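Local coordinates for digeranylgeranylglycerophospholipid reductase (Sulfolobus acidocaldarius, PDB 3ATQ), which reduces the double bonds of geranylgeranyl chains in archaeal membrane lipid precursors, using one FAD per subunit, at residues Asp179-Asp184 and Gly235-Pro240; Asp201-Phe206 and Trp218-Gly223; Leu269-Arg274 and Phe292-Val297. One frame throughout, in Å; residues are numbered along the deposited sequence.

Interaction 1. Residues Asp179-Asp184 and Gly235-Pro240. With C14 (tetradecane), chain C.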
loop_
_atom_site.group_PDB
_atom_site.type_symbol
_atom_site.label_atom_id
_atom_site.label_comp_id
_atom_site.label_asym_id
_atom_site.label_seq_id
_atom_site.Cartn_x
_atom_site.Cartn_y
_atom_site.Cartn_z
ATOM N N ASP A 179 -7.997 -11.059 -5.325
ATOM C CA ASP A 179 -8.621 -12.166 -4.590
ATOM C C ASP A 179 -8.984 -11.677 -3.182
ATOM O O ASP A 179 -8.221 -10.929 -2.569
ATOM C CB ASP A 179 -7.659 -13.349 -4.463
ATOM C CG ASP A 179 -8.003 -14.484 -5.363
ATOM O OD1 ASP A 179 -8.360 -15.571 -4.833
ATOM O OD2 ASP A 179 -7.937 -14.308 -6.598
ATOM N N ASP A 180 -10.125 -12.140 -2.671
ATOM C CA ASP A 180 -10.629 -11.739 -1.352
ATOM C C ASP A 180 -9.598 -11.978 -0.254
ATOM O O ASP A 180 -9.452 -11.170 0.665
ATOM C CB ASP A 180 -11.894 -12.555 -1.011
ATOM C CG ASP A 180 -13.134 -12.043 -1.710
ATOM O OD1 ASP A 180 -13.125 -10.885 -2.199
ATOM O OD2 ASP A 180 -14.112 -12.809 -1.773
ATOM N N LYS A 181 -8.875 -13.090 -0.347
ATOM C CA LYS A 181 -7.877 -13.398 0.679
ATOM C C LYS A 181 -6.557 -12.611 0.538
ATOM O O LYS A 181 -5.647 -12.761 1.359
ATOM C CB LYS A 181 -7.583 -14.898 0.705
ATOM C CG LYS A 181 -8.750 -15.763 1.223
ATOM C CD LYS A 181 -8.345 -17.236 1.285
ATOM C CE LYS A 181 -9.570 -18.134 1.296
ATOM N NZ LYS A 181 -9.218 -19.591 1.184
ATOM N N ASP A 182 -6.466 -11.790 -0.507
ATOM C CA ASP A 182 -5.256 -11.015 -0.791
ATOM C C ASP A 182 -5.514 -9.575 -0.403
ATOM O O ASP A 182 -4.816 -8.663 -0.849
ATOM C CB ASP A 182 -4.886 -11.120 -2.267
ATOM C CG ASP A 182 -4.194 -12.440 -2.616
ATOM O OD1 ASP A 182 -3.914 -13.222 -1.691
ATOM O OD2 ASP A 182 -3.907 -12.662 -3.814
ATOM N N ALA A 183 -6.520 -9.374 0.442
ATOM C CA ALA A 183 -6.762 -8.046 0.993
ATOM C C ALA A 183 -7.240 -8.143 2.427
ATOM O O ALA A 183 -7.733 -9.197 2.854
ATOM C CB ALA A 183 -7.781 -7.299 0.138
ATOM N N ASP A 184 -7.081 -7.043 3.162
ATOM C CA ASP A 184 -7.708 -6.873 4.464
ATOM C C ASP A 184 -8.821 -5.834 4.385
ATOM O O ASP A 184 -8.844 -4.982 3.468
ATOM C CB ASP A 184 -6.695 -6.355 5.478
ATOM C CG ASP A 184 -5.782 -7.422 6.017
ATOM O OD1 ASP A 184 -5.734 -8.561 5.507
ATOM O OD2 ASP A 184 -5.084 -7.082 7.000
ATOM N N GLY A 235 -9.600 -10.462 4.542
ATOM C CA GLY A 235 -10.838 -10.659 3.804
ATOM C C GLY A 235 -10.950 -12.084 3.292
ATOM O O GLY A 235 -9.976 -12.864 3.341
ATOM N N GLY A 236 -12.141 -12.434 2.813
ATOM C CA GLY A 236 -12.387 -13.745 2.189
ATOM C C GLY A 236 -12.331 -14.947 3.108
ATOM O O GLY A 236 -12.235 -16.089 2.641
ATOM N N MET A 237 -12.409 -14.705 4.415
ATOM C CA MET A 237 -12.269 -15.770 5.403
ATOM C C MET A 237 -13.584 -16.093 6.133
ATOM O O MET A 237 -13.629 -16.976 7.006
ATOM C CB MET A 237 -11.175 -15.399 6.407
ATOM C CG MET A 237 -9.797 -15.205 5.795
ATOM S SD MET A 237 -9.135 -16.771 5.181
ATOM C CE MET A 237 -8.644 -17.546 6.728
ATOM N N GLY A 238 -14.645 -15.372 5.782
ATOM C CA GLY A 238 -15.940 -15.532 6.438
ATOM C C GLY A 238 -16.045 -14.909 7.823
ATOM O O GLY A 238 -16.975 -15.236 8.572
ATOM N N TYR A 239 -15.101 -14.029 8.183
ATOM C CA TYR A 239 -15.142 -13.372 9.502
ATOM C C TYR A 239 -16.325 -12.415 9.606
ATOM O O TYR A 239 -16.783 -11.876 8.591
ATOM C CB TYR A 239 -13.855 -12.596 9.836
ATOM C CG TYR A 239 -12.594 -13.411 9.809
ATOM C CD1 TYR A 239 -12.572 -14.715 10.311
ATOM C CD2 TYR A 239 -11.415 -12.879 9.280
ATOM C CE1 TYR A 239 -11.420 -15.477 10.283
ATOM C CE2 TYR A 239 -10.241 -13.627 9.250
ATOM C CZ TYR A 239 -10.252 -14.932 9.755
ATOM O OH TYR A 239 -9.107 -15.705 9.735
ATOM N N PRO A 240 -16.835 -12.221 10.832
ATOM C CA PRO A 240 -17.851 -11.198 11.088
ATOM C C PRO A 240 -17.362 -9.799 10.736
ATOM O O PRO A 240 -16.156 -9.598 10.530
ATOM C CB PRO A 240 -18.090 -11.301 12.599
ATOM C CG PRO A 240 -17.039 -12.221 13.132
ATOM C CD PRO A 240 -16.625 -13.090 12.005
HETATM C C01 C14 C . 4.798 2.740 9.333
HETATM C C02 C14 C . 3.730 2.137 8.439
HETATM C C03 C14 C . 2.908 1.089 9.179
HETATM C C04 C14 C . 1.441 1.486 9.223
HETATM C C05 C14 C . 0.556 0.544 8.428
HETATM C C06 C14 C . -0.864 0.542 8.983
HETATM C C07 C14 C . -1.806 -0.221 8.051
HETATM C C08 C14 C . -3.088 -0.674 8.740
HETATM C C09 C14 C . -3.703 -1.922 8.097
HETATM C C10 C14 C . -3.120 -3.205 8.682
HETATM C C11 C14 C . -3.559 -4.451 7.926
HETATM C C12 C14 C . -2.385 -5.206 7.290
HETATM C C13 C14 C . -1.898 -6.388 8.125
HETATM C C14 C14 C . -1.527 -7.597 7.286
#
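Lys181 lays its aliphatic chain along the backbone turn of Gly235 and Gly236. Its CB is 4.1 Å from Gly235 O. CG is 3.8 Å from both Gly235 O and Gly236 O. CD then reaches Met237 SD at 4.0 Å, where the two side chains cross at about a right angle. CE ends the contact, 3.6 Å from Gly236 O. The chain is extended beyond CG and carries NZ past the turn. Met237 is bent at chi2 (-68°), which together with chi1 turns its sulfur to the lysine methylenes.

The backbones also meet closely. Gly235 N gives a hydrogen bond of 2.8 Å to Ala183 O, fairly straight at 164°. Lys181 CA makes a CA-H...O contact of 3.4 Å with Gly235 O. Asp180 CB sits 3.4 Å from Gly236 CA, so the glycine backbone fits directly against the 3-10 turn. Asp184, which is buried, brings OD2 within 3.2 Å of tetradecane C11.

The contact joins the start of strand 183-193 to the loop between strand 226-234 and helix 242-253. Backbone hydrogen bonds link Asp182 to Thr272 and Asp184 to Val270, at and just past the end of the neighbouring strand 261-271.

Interaction 2. Residues Asp201-Phe206 and Trp218-Gly223; sequences DYLRIF and WYFPKG. With C14 (tetradecane), chain C.
Arg204 and Tyr219 lie side by side and point the same way, with the guanidinium over one face of the phenol ring. The two planes are 17° apart, close to a parallel stack. Tyr219 CE2 lies over the centre of the guanidinium, 3.4 Å from Arg204 CZ. Arg204 NH1 sits above the ring, offset toward its rim. The arginine chain is extended from CG to NE and follows the tyrosine, whose CG is anti to its backbone N (chi1 179°).

The backbones of the same two residues form an antiparallel hydrogen-bonded pair. Arg204 N donates to Tyr219 O at 3.0 Å, and Tyr219 N donates to Arg204 O at 2.9 Å. Phe206 extends this side, with Tyr219 CB at the edge of its ring, 3.8 Å from Phe206 CE2.

Phe220 packs with the residues of the other face. Leu203 CD1 makes a CH-pi contact over one ring face, 4.1 Å from the centroid. Trp218 CD1 lies over the opposite face, so the ring is sandwiched. Ile205 CG1 meets its edge. Trp218 CZ3 approaches tetradecane C08 to 3.4 Å, and Phe220 CE2 comes within 3.9 Å of tetradecane C04. Both aromatics also touch the flavin cofactor.

A second shell holds the polar ends. Tyr219 OH bonds to Asp256, Arg204 NH2 to the carbonyl of Glu198, and Trp218 NE1 to Asn228.

The segments form the beta hairpin of strands 202-206 and 216-221. Strand 70-80 pairs in parallel with 202-206, and strand 226-234 continues the sheet beyond 216-221.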
loop_
_atom_site.group_PDB
_atom_site.type_symbol
_atom_site.label_atom_id
_atom_site.label_comp_id
_atom_site.label_asym_id
_atom_site.label_seq_id
_atom_site.Cartn_x
_atom_site.Cartn_y
_atom_site.Cartn_z
ATOM N N ASP A 201 5.580 9.225 21.171
ATOM C CA ASP A 201 6.361 9.152 19.931
ATOM C C ASP A 201 6.519 7.723 19.392
ATOM O O ASP A 201 7.235 7.505 18.406
ATOM C CB ASP A 201 7.738 9.810 20.103
ATOM C CG ASP A 201 8.553 9.208 21.245
ATOM O OD1 ASP A 201 7.967 8.730 22.245
ATOM O OD2 ASP A 201 9.802 9.240 21.141
ATOM N N TYR A 202 5.865 6.754 20.035
ATOM C CA TYR A 202 5.922 5.364 19.567
ATOM C C TYR A 202 4.555 4.868 19.115
ATOM O O TYR A 202 3.572 5.011 19.850
ATOM C CB TYR A 202 6.480 4.423 20.641
ATOM C CG TYR A 202 7.992 4.516 20.731
ATOM C CD1 TYR A 202 8.800 3.522 20.179
ATOM C CD2 TYR A 202 8.604 5.628 21.307
ATOM C CE1 TYR A 202 10.180 3.618 20.224
ATOM C CE2 TYR A 202 9.989 5.734 21.358
ATOM C CZ TYR A 202 10.763 4.722 20.805
ATOM O OH TYR A 202 12.129 4.815 20.845
ATOM N N LEU A 203 4.516 4.272 17.922
ATOM C CA LEU A 203 3.305 3.592 17.454
ATOM C C LEU A 203 3.232 2.302 18.246
ATOM O O LEU A 203 4.259 1.802 18.713
ATOM C CB LEU A 203 3.392 3.253 15.947
ATOM C CG LEU A 203 3.722 4.379 14.960
ATOM C CD1 LEU A 203 3.727 3.860 13.535
ATOM C CD2 LEU A 203 2.737 5.563 15.095
ATOM N N ARG A 204 2.019 1.788 18.418
ATOM C CA ARG A 204 1.808 0.517 19.081
ATOM C C ARG A 204 1.087 -0.405 18.111
ATOM O O ARG A 204 0.056 -0.048 17.511
ATOM C CB ARG A 204 0.987 0.683 20.365
ATOM C CG ARG A 204 1.566 1.690 21.368
ATOM C CD ARG A 204 0.733 1.739 22.624
ATOM N NE ARG A 204 1.019 2.943 23.396
ATOM C CZ ARG A 204 0.290 3.374 24.421
ATOM N NH1 ARG A 204 -0.789 2.703 24.815
ATOM N NH2 ARG A 204 0.642 4.488 25.056
ATOM N N ILE A 205 1.648 -1.585 17.934
ATOM C CA ILE A 205 1.004 -2.603 17.123
ATOM C C ILE A 205 0.790 -3.856 17.985
ATOM O O ILE A 205 1.733 -4.351 18.603
ATOM C CB ILE A 205 1.825 -2.893 15.846
ATOM C CG1 ILE A 205 1.788 -1.651 14.928
ATOM C CG2 ILE A 205 1.298 -4.149 15.129
ATOM C CD1 ILE A 205 2.622 -1.739 13.658
ATOM N N PHE A 206 -0.454 -4.348 18.015
ATOM C CA PHE A 206 -0.813 -5.535 18.790
ATOM C C PHE A 206 -1.179 -6.709 17.870
ATOM O O PHE A 206 -2.128 -6.650 17.067
ATOM C CB PHE A 206 -1.979 -5.233 19.724
ATOM C CG PHE A 206 -1.830 -3.956 20.495
ATOM C CD1 PHE A 206 -1.252 -3.953 21.770
ATOM C CD2 PHE A 206 -2.294 -2.754 19.965
ATOM C CE1 PHE A 206 -1.115 -2.761 22.489
ATOM C CE2 PHE A 206 -2.181 -1.557 20.683
ATOM C CZ PHE A 206 -1.586 -1.560 21.949
ATOM N N TRP A 218 -3.953 -1.494 16.119
ATOM C CA TRP A 218 -2.961 -0.463 16.283
ATOM C C TRP A 218 -3.437 0.703 17.104
ATOM O O TRP A 218 -4.618 0.938 17.228
ATOM C CB TRP A 218 -2.444 0.040 14.925
ATOM C CG TRP A 218 -3.379 0.913 14.151
ATOM C CD1 TRP A 218 -3.575 2.272 14.296
ATOM C CD2 TRP A 218 -4.206 0.502 13.063
ATOM N NE1 TRP A 218 -4.507 2.715 13.370
ATOM C CE2 TRP A 218 -4.895 1.649 12.596
ATOM C CE3 TRP A 218 -4.423 -0.720 12.426
ATOM C CZ2 TRP A 218 -5.798 1.600 11.526
ATOM C CZ3 TRP A 218 -5.328 -0.767 11.354
ATOM C CH2 TRP A 218 -6.006 0.381 10.928
ATOM N N TYR A 219 -2.472 1.429 17.646
ATOM C CA TYR A 219 -2.709 2.598 18.468
ATOM C C TYR A 219 -1.599 3.572 18.034
ATOM O O TYR A 219 -0.450 3.426 18.449
ATOM C CB TYR A 219 -2.593 2.162 19.939
ATOM C CG TYR A 219 -2.768 3.225 21.004
ATOM C CD1 TYR A 219 -3.983 3.363 21.686
ATOM C CD2 TYR A 219 -1.712 4.052 21.368
ATOM C CE1 TYR A 219 -4.142 4.333 22.706
ATOM C CE2 TYR A 219 -1.857 5.012 22.375
ATOM C CZ TYR A 219 -3.070 5.147 23.030
ATOM O OH TYR A 219 -3.201 6.103 24.036
ATOM N N PHE A 220 -1.942 4.532 17.161
ATOM C CA PHE A 220 -0.960 5.455 16.566
ATOM C C PHE A 220 -1.200 6.864 17.126
ATOM O O PHE A 220 -2.122 7.541 16.685
ATOM C CB PHE A 220 -1.083 5.536 15.036
ATOM C CG PHE A 220 -0.698 4.260 14.285
ATOM C CD1 PHE A 220 -0.109 3.173 14.930
ATOM C CD2 PHE A 220 -0.922 4.187 12.899
ATOM C CE1 PHE A 220 0.260 1.989 14.195
ATOM C CE2 PHE A 220 -0.567 3.029 12.160
ATOM C CZ PHE A 220 0.029 1.934 12.809
ATOM N N PRO A 221 -0.376 7.304 18.088
ATOM C CA PRO A 221 -0.566 8.656 18.652
ATOM C C PRO A 221 -0.347 9.772 17.632
ATOM O O PRO A 221 0.613 9.734 16.849
ATOM C CB PRO A 221 0.493 8.727 19.766
ATOM C CG PRO A 221 0.791 7.302 20.104
ATOM C CD PRO A 221 0.703 6.576 18.774
ATOM N N LYS A 222 -1.257 10.744 17.627
ATOM C CA LYS A 222 -1.175 11.900 16.747
ATOM C C LYS A 222 -0.835 13.165 17.535
ATOM O O LYS A 222 -0.915 14.272 17.018
ATOM C CB LYS A 222 -2.502 12.078 16.003
ATOM C CG LYS A 222 -2.704 11.087 14.856
ATOM C CD LYS A 222 -4.081 11.272 14.246
ATOM C CE LYS A 222 -4.150 10.658 12.875
ATOM N NZ LYS A 222 -3.430 11.535 11.910
ATOM N N GLY A 223 -0.445 12.980 18.789
ATOM C CA GLY A 223 -0.156 14.083 19.706
ATOM C C GLY A 223 -0.079 13.526 21.105
ATOM O O GLY A 223 -0.092 12.306 21.293
HETATM C C01 C14 C . 4.798 2.740 9.333
HETATM C C02 C14 C . 3.730 2.137 8.439
HETATM C C03 C14 C . 2.908 1.089 9.179
HETATM C C04 C14 C . 1.441 1.486 9.223
HETATM C C05 C14 C . 0.556 0.544 8.428
HETATM C C06 C14 C . -0.864 0.542 8.983
HETATM C C07 C14 C . -1.806 -0.221 8.051
HETATM C C08 C14 C . -3.088 -0.674 8.740
HETATM C C09 C14 C . -3.703 -1.922 8.097
HETATM C C10 C14 C . -3.120 -3.205 8.682
HETATM C C11 C14 C . -3.559 -4.451 7.926
HETATM C C12 C14 C . -2.385 -5.206 7.290
HETATM C C13 C14 C . -1.898 -6.388 8.125
HETATM C C14 C14 C . -1.527 -7.597 7.286
#

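Interaction 3. Residues Leu269-Arg274 and Phe292-Val297. With FDA (dihydroflavine-adenine dinucleotide), chain B; C14 (tetradecane), chain C.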
loop_
_atom_site.group_PDB
_atom_site.type_symbol
_atom_site.label_atom_id
_atom_site.label_comp_id
_atom_site.label_asym_id
_atom_site.label_seq_id
_atom_site.Cartn_x
_atom_site.Cartn_y
_atom_site.Cartn_z
ATOM N N LEU A 269 -11.001 -1.014 2.226
ATOM C CA LEU A 269 -10.216 -2.177 1.811
ATOM C C LEU A 269 -8.732 -1.790 1.651
ATOM O O LEU A 269 -8.411 -0.687 1.197
ATOM C CB LEU A 269 -10.789 -2.672 0.479
ATOM C CG LEU A 269 -10.358 -4.012 -0.114
ATOM C CD1 LEU A 269 -10.897 -5.146 0.748
ATOM C CD2 LEU A 269 -10.884 -4.132 -1.540
ATOM N N VAL A 270 -7.840 -2.730 1.983
ATOM C CA VAL A 270 -6.392 -2.566 1.872
ATOM C C VAL A 270 -5.830 -3.796 1.156
ATOM O O VAL A 270 -5.844 -4.874 1.727
ATOM C CB VAL A 270 -5.719 -2.519 3.279
ATOM C CG1 VAL A 270 -4.219 -2.296 3.143
ATOM C CG2 VAL A 270 -6.315 -1.433 4.108
ATOM N N PRO A 271 -5.323 -3.640 -0.082
ATOM C CA PRO A 271 -4.698 -4.814 -0.758
ATOM C C PRO A 271 -3.464 -5.279 0.009
ATOM O O PRO A 271 -2.776 -4.454 0.601
ATOM C CB PRO A 271 -4.275 -4.271 -2.126
ATOM C CG PRO A 271 -4.856 -2.867 -2.214
ATOM C CD PRO A 271 -5.263 -2.402 -0.884
ATOM N N THR A 272 -3.167 -6.579 0.027
ATOM C CA THR A 272 -2.018 -7.055 0.818
ATOM C C THR A 272 -1.315 -8.148 0.030
ATOM O O THR A 272 -1.293 -9.305 0.455
ATOM C CB THR A 272 -2.406 -7.593 2.259
ATOM O OG1 THR A 272 -3.343 -8.669 2.144
ATOM C CG2 THR A 272 -3.046 -6.513 3.126
ATOM N N ARG A 273 -0.789 -7.786 -1.141
ATOM C CA ARG A 273 -0.204 -8.765 -2.033
ATOM C C ARG A 273 0.888 -8.138 -2.898
ATOM O O ARG A 273 1.087 -6.925 -2.888
ATOM C CB ARG A 273 -1.297 -9.388 -2.911
ATOM C CG ARG A 273 -2.204 -8.362 -3.647
ATOM C CD ARG A 273 -2.780 -9.027 -4.914
ATOM N NE ARG A 273 -1.807 -9.017 -6.010
ATOM C CZ ARG A 273 -2.061 -9.470 -7.236
ATOM N NH1 ARG A 273 -3.250 -10.020 -7.512
ATOM N NH2 ARG A 273 -1.132 -9.378 -8.181
ATOM N N ARG A 274 1.569 -8.977 -3.660
ATOM C CA ARG A 274 2.448 -8.540 -4.745
ATOM C C ARG A 274 1.718 -7.533 -5.662
ATOM O O ARG A 274 0.500 -7.571 -5.762
ATOM C CB ARG A 274 2.865 -9.775 -5.566
ATOM C CG ARG A 274 1.666 -10.505 -6.227
ATOM C CD ARG A 274 1.879 -12.037 -6.388
ATOM N NE ARG A 274 0.660 -12.664 -6.940
ATOM C CZ ARG A 274 -0.493 -12.855 -6.279
ATOM N NH1 ARG A 274 -0.641 -12.501 -5.004
ATOM N NH2 ARG A 274 -1.529 -13.406 -6.905
ATOM N N PHE A 292 -2.219 -2.355 -6.419
ATOM C CA PHE A 292 -1.856 -3.209 -5.269
ATOM C C PHE A 292 -0.436 -2.909 -4.746
ATOM O O PHE A 292 0.353 -3.826 -4.560
ATOM C CB PHE A 292 -1.963 -4.713 -5.615
ATOM C CG PHE A 292 -3.239 -5.114 -6.320
ATOM C CD1 PHE A 292 -4.450 -4.484 -6.043
ATOM C CD2 PHE A 292 -3.214 -6.149 -7.269
ATOM C CE1 PHE A 292 -5.630 -4.876 -6.697
ATOM C CE2 PHE A 292 -4.390 -6.565 -7.921
ATOM C CZ PHE A 292 -5.592 -5.918 -7.644
ATOM N N THR A 293 -0.106 -1.640 -4.512
ATOM C CA THR A 293 1.283 -1.321 -4.135
ATOM C C THR A 293 1.555 -1.464 -2.599
ATOM O O THR A 293 2.663 -1.242 -2.145
ATOM C CB THR A 293 1.714 0.059 -4.667
ATOM O OG1 THR A 293 0.745 1.039 -4.262
ATOM C CG2 THR A 293 1.823 0.059 -6.202
ATOM N N VAL A 294 0.568 -1.882 -1.822
ATOM C CA VAL A 294 0.649 -1.856 -0.340
ATOM C C VAL A 294 1.605 -2.938 0.192
ATOM O O VAL A 294 1.624 -4.066 -0.327
ATOM C CB VAL A 294 -0.756 -2.083 0.289
ATOM C CG1 VAL A 294 -0.676 -2.104 1.789
ATOM C CG2 VAL A 294 -1.748 -0.998 -0.151
ATOM N N ASN A 295 2.389 -2.601 1.223
ATOM C CA ASN A 295 3.247 -3.607 1.900
ATOM C C ASN A 295 2.384 -4.772 2.435
ATOM O O ASN A 295 1.524 -4.558 3.282
ATOM C CB ASN A 295 4.021 -2.932 3.056
ATOM C CG ASN A 295 5.022 -3.875 3.740
ATOM O OD1 ASN A 295 4.642 -4.903 4.327
ATOM N ND2 ASN A 295 6.306 -3.512 3.682
ATOM N N PRO A 296 2.614 -6.006 1.961
ATOM C CA PRO A 296 1.686 -7.075 2.348
ATOM C C PRO A 296 1.767 -7.529 3.819
ATOM O O PRO A 296 0.810 -8.148 4.310
ATOM C CB PRO A 296 2.120 -8.240 1.439
ATOM C CG PRO A 296 2.728 -7.557 0.251
ATOM C CD PRO A 296 3.530 -6.463 0.900
ATOM N N VAL A 297 2.893 -7.264 4.481
ATOM C CA VAL A 297 3.063 -7.663 5.903
ATOM C C VAL A 297 2.501 -6.639 6.898
ATOM O O VAL A 297 1.776 -7.020 7.843
ATOM C CB VAL A 297 4.504 -8.050 6.253
ATOM C CG1 VAL A 297 4.685 -8.213 7.772
ATOM C CG2 VAL A 297 4.854 -9.381 5.592
HETATM P PA FDA B . -6.418 6.879 -2.382
HETATM O O1A FDA B . -7.670 6.054 -2.168
HETATM O O2A FDA B . -5.842 7.668 -1.249
HETATM O O5B FDA B . -6.794 7.902 -3.558
HETATM C C5B FDA B . -7.606 7.544 -4.683
HETATM C C4B FDA B . -8.326 8.804 -5.162
HETATM O O4B FDA B . -8.973 8.529 -6.404
HETATM C C3B FDA B . -9.414 9.267 -4.198
HETATM O O3B FDA B . -9.115 10.614 -3.766
HETATM C C2B FDA B . -10.722 9.174 -4.992
HETATM O O2B FDA B . -11.584 10.299 -4.748
HETATM C C1B FDA B . -10.238 9.216 -6.429
HETATM N N9A FDA B . -11.033 8.467 -7.419
HETATM C C8A FDA B . -11.361 7.160 -7.377
HETATM N N7A FDA B . -12.020 6.852 -8.536
HETATM C C5A FDA B . -12.071 7.977 -9.288
HETATM C C6A FDA B . -12.610 8.275 -10.541
HETATM N N6A FDA B . -13.259 7.317 -11.249
HETATM N N1A FDA B . -12.473 9.541 -11.025
HETATM C C2A FDA B . -11.849 10.513 -10.324
HETATM N N3A FDA B . -11.346 10.242 -9.110
HETATM C C4A FDA B . -11.435 8.988 -8.586
HETATM N N1 FDA B . -0.781 3.206 4.720
HETATM C C2 FDA B . 0.226 3.832 5.361
HETATM O O2 FDA B . 1.239 4.140 4.687
HETATM N N3 FDA B . 0.178 4.111 6.688
HETATM C C4 FDA B . -0.866 3.796 7.480
HETATM O O4 FDA B . -0.902 4.073 8.715
HETATM C C4X FDA B . -2.012 3.110 6.852
HETATM N N5 FDA B . -3.110 2.701 7.523
HETATM C C5X FDA B . -4.244 2.359 6.868
HETATM C C6 FDA B . -5.448 2.257 7.570
HETATM C C7 FDA B . -6.646 1.966 6.915
HETATM C C7M FDA B . -7.930 1.894 7.737
HETATM C C8 FDA B . -6.630 1.754 5.532
HETATM C C8M FDA B . -7.916 1.463 4.765
HETATM C C9 FDA B . -5.413 1.866 4.817
HETATM C C9A FDA B . -4.217 2.154 5.477
HETATM N N10 FDA B . -2.985 2.251 4.762
HETATM C C10 FDA B . -1.897 2.852 5.397
HETATM C "C1'" FDA B . -3.036 2.245 3.282
HETATM C "C2'" FDA B . -3.017 3.659 2.671
HETATM O "O2'" FDA B . -4.052 4.444 3.269
HETATM C "C3'" FDA B . -3.277 3.532 1.174
HETATM O "O3'" FDA B . -2.469 2.433 0.691
HETATM C "C4'" FDA B . -2.909 4.782 0.366
HETATM O "O4'" FDA B . -3.528 5.948 0.908
HETATM C "C5'" FDA B . -3.365 4.578 -1.092
HETATM O "O5'" FDA B . -3.137 5.777 -1.845
HETATM P P FDA B . -3.774 5.956 -3.312
HETATM O O1P FDA B . -3.428 7.301 -3.873
HETATM O O2P FDA B . -3.446 4.689 -4.081
HETATM O O3P FDA B . -5.385 5.849 -3.064
HETATM C C01 C14 C . 4.798 2.740 9.333
HETATM C C02 C14 C . 3.730 2.137 8.439
HETATM C C03 C14 C . 2.908 1.089 9.179
HETATM C C04 C14 C . 1.441 1.486 9.223
HETATM C C05 C14 C . 0.556 0.544 8.428
HETATM C C06 C14 C . -0.864 0.542 8.983
HETATM C C07 C14 C . -1.806 -0.221 8.051
HETATM C C08 C14 C . -3.088 -0.674 8.740
HETATM C C09 C14 C . -3.703 -1.922 8.097
HETATM C C10 C14 C . -3.120 -3.205 8.682
HETATM C C11 C14 C . -3.559 -4.451 7.926
HETATM C C12 C14 C . -2.385 -5.206 7.290
HETATM C C13 C14 C . -1.898 -6.388 8.125
HETATM C C14 C14 C . -1.527 -7.597 7.286
HETATM O O HOH W 1 -0.800 -4.972 -1.951
#
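Val294 is set against Val270 and Pro271 in the apolar part of this interface. Its CG1 meets Val270 CG1 at 3.8 Å, and its CG2 meets Pro271 CD at 3.9 Å. Val294 CG1 is anti to the backbone N (chi1 178°), the branch that reaches Val270. Pro271 CB also packs on Phe292 CD1, the two side chains crossing at about a right angle. Pro296 lies along the backbone of Thr272 and Arg273.

Arg273 brings its guanidinium to the Phe292 ring. Phe292 CD2 lies over the centre of one guanidinium face, 3.4 Å from Arg273 NE, with the planes 44° apart. The guanidinium of Arg274 lies over the opposite face. Acidic partners probably ease this pairing: Glu176 forms a salt bridge with Arg273, and Asp349 with Arg274. Arg273 NE also donates to Arg274 O at 2.7 Å, nearly in the guanidinium plane.

No direct hydrogen bond joins the segments. A water bridges them, accepting from Arg273 N at 2.9 Å. It can donate to Val294 O at 3.1 Å, one of several acceptors in reach. Asn295 OD1 accepts from Val297 N in an Asx turn, while its ND2 bonds to Tyr341, a lipid-binding residue.

The ligands lie against the same residues. Val270 CG2 is 3.4 Å from the flavin methyl C8M, and Val294 CG2 faces the ribityl O3'. Val297 O approaches the end of the tetradecane. The arrangement forms part of the flavin and lipid site, and segment 292-297 comes just before FAD-binding Gly301 and Lys302 in sequence.

All three interactions reach the same mixed sheet, and each touches the tetradecane. Interaction 2 is nested along the chain inside the loop closed by interaction 1, and interaction 3 follows both. Interactions 1 and 3 are neighbours, with centres 13 Å apart. They touch directly where the neighbouring strands 183-193 and 261-271 run side by side. Interaction 2 stands apart, with its centre 25 Å from that of interaction 1 and 21 Å from that of interaction 3. The three contacts thus meet the alkane at different points along its length, consistent with a long pocket for an isoprenoid chain running past the flavin.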